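Local coordinates for endoglucanase (PDB 3X17), which hydrolyses internal beta-1,4-glucosidic bonds of cellulose as a family 9 endoglucanase with an N-terminal Ig-like domain, at residues A[435-440]-A[546-551]. Residues are numbered along the deposited sequence; the frame is centred on the assembly and turned at random.
Sequences SNKEAL and NAPLVF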
# COMPACT_ATOMS: atom_id res chain seq x y z
N SER A 435 -0.14 -9.75 -2.74
CA SER A 435 -0.08 -9.50 -4.17
C SER A 435 -0.72 -8.18 -4.60
O SER A 435 -0.21 -7.51 -5.48
CB SER A 435 -0.64 -10.68 -4.96
OG SER A 435 -2.05 -10.68 -4.88
N ASN A 436 -1.84 -7.80 -4.00
CA ASN A 436 -2.42 -6.50 -4.28
C ASN A 436 -1.46 -5.35 -4.01
O ASN A 436 -1.33 -4.41 -4.80
CB ASN A 436 -3.69 -6.31 -3.47
CG ASN A 436 -4.84 -7.15 -4.00
OD1 ASN A 436 -4.74 -7.74 -5.08
ND2 ASN A 436 -5.94 -7.20 -3.26
N LYS A 437 -0.77 -5.41 -2.88
CA LYS A 437 0.17 -4.37 -2.52
C LYS A 437 1.30 -4.29 -3.56
O LYS A 437 1.70 -3.21 -4.01
CB LYS A 437 0.72 -4.63 -1.12
CG LYS A 437 1.77 -3.62 -0.65
CD LYS A 437 3.14 -4.04 -1.09
CE LYS A 437 3.54 -5.38 -0.42
NZ LYS A 437 5.05 -5.40 -0.17
N GLU A 438 1.81 -5.46 -3.92
CA GLU A 438 2.86 -5.60 -4.93
C GLU A 438 2.45 -5.02 -6.30
O GLU A 438 3.25 -4.32 -6.94
CB GLU A 438 3.26 -7.09 -5.06
CG GLU A 438 4.29 -7.37 -6.14
CD GLU A 438 4.71 -8.84 -6.22
OE1 GLU A 438 4.64 -9.57 -5.20
OE2 GLU A 438 5.18 -9.25 -7.31
N ALA A 439 1.19 -5.23 -6.69
CA ALA A 439 0.64 -4.61 -7.91
C ALA A 439 0.75 -3.09 -7.80
O ALA A 439 1.20 -2.42 -8.74
CB ALA A 439 -0.80 -4.99 -8.11
N LEU A 440 0.25 -2.56 -6.70
CA LEU A 440 0.17 -1.11 -6.57
C LEU A 440 1.57 -0.52 -6.42
O LEU A 440 1.84 0.57 -6.94
CB LEU A 440 -0.74 -0.72 -5.42
CG LEU A 440 -2.24 -0.78 -5.70
CD1 LEU A 440 -2.99 -0.80 -4.36
CD2 LEU A 440 -2.71 0.43 -6.55
N ASN A 546 -2.03 -0.40 2.18
CA ASN A 546 -2.71 0.86 1.97
C ASN A 546 -1.80 1.99 1.51
O ASN A 546 -2.25 2.97 0.93
CB ASN A 546 -3.50 1.25 3.22
CG ASN A 546 -4.97 0.87 3.10
OD1 ASN A 546 -5.28 -0.29 2.89
ND2 ASN A 546 -5.85 1.88 3.03
N ALA A 547 -0.52 1.86 1.82
CA ALA A 547 0.44 2.93 1.56
C ALA A 547 0.60 3.18 0.05
O ALA A 547 0.51 4.30 -0.39
CB ALA A 547 1.77 2.62 2.21
N PRO A 548 0.86 2.11 -0.74
CA PRO A 548 0.96 2.39 -2.18
C PRO A 548 -0.41 2.66 -2.80
O PRO A 548 -0.49 3.30 -3.85
CB PRO A 548 1.58 1.09 -2.75
CG PRO A 548 1.23 0.02 -1.73
CD PRO A 548 1.26 0.74 -0.40
N LEU A 549 -1.48 2.16 -2.17
CA LEU A 549 -2.83 2.53 -2.61
C LEU A 549 -3.07 4.04 -2.49
O LEU A 549 -3.59 4.67 -3.41
CB LEU A 549 -3.92 1.72 -1.86
CG LEU A 549 -5.37 2.12 -2.15
CD1 LEU A 549 -5.73 2.05 -3.65
CD2 LEU A 549 -6.38 1.31 -1.29
N VAL A 550 -2.77 4.61 -1.34
CA VAL A 550 -2.88 6.05 -1.16
C VAL A 550 -1.97 6.78 -2.18
O VAL A 550 -2.39 7.76 -2.76
CB VAL A 550 -2.48 6.49 0.28
CG1 VAL A 550 -2.21 8.02 0.34
CG2 VAL A 550 -3.57 6.11 1.27
N PHE A 551 -0.76 6.25 -2.43
CA PHE A 551 0.13 6.86 -3.43
C PHE A 551 -0.46 6.89 -4.85
O PHE A 551 -0.57 7.96 -5.47
CB PHE A 551 1.51 6.21 -3.44
CG PHE A 551 2.51 6.90 -4.36
CD1 PHE A 551 2.58 6.55 -5.71
CD2 PHE A 551 3.33 7.91 -3.89
CE1 PHE A 551 3.49 7.17 -6.55
CE2 PHE A 551 4.22 8.55 -4.74
CZ PHE A 551 4.31 8.17 -6.07
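Pro548 packs against Leu440, and two residues before it the side-chain nitrogen Asn546 ND2 is gripped by two carbonyl oxygens, Gly505 O and Ala123 O. Asn546 OD1 accepts a bond from Leu507 N, so both ends of this buried amide are satisfied. The contact joins two helices of the (alpha/alpha)6 barrel, 435-452 and 543-558, near the centre of the chain. The short segments run in broadly the same direction, with an angle of 34° between them and axes 8.5 Å apart at closest approach. The backbones come nearest at Leu440 and Pro548, whose CA atoms are 5.7 Å apart.

The interface is made by carbon atoms of four side chains. The Pro548 ring meets two residues one turn apart on the other helix. Its CG touches Lys437 CG at 3.8 Å. Its CB lies 4.0 Å from Leu440 CB. Pro548 has no N-H to give to the preceding turn, and the helix is kinked there. Lys437 contributes only the foot of its chain. With chi1 at 177°, CG turns away from the backbone N and comes to lie against the proline. Bends further along then lead the amine away from the contact. Leu440 also reaches the residue after the proline with a methyl. Its CG lies beside its own backbone N, with chi1 at -79°. CD1 then reaches the base of Leu549, 3.7 Å from Leu549 CB. Helix 456-469 adds Gln465 against Leu440 and Leu466 against Leu549. One methyl of each leucine also meets the other, with Leu440 CD1 4.0 Å from Leu549 CD1.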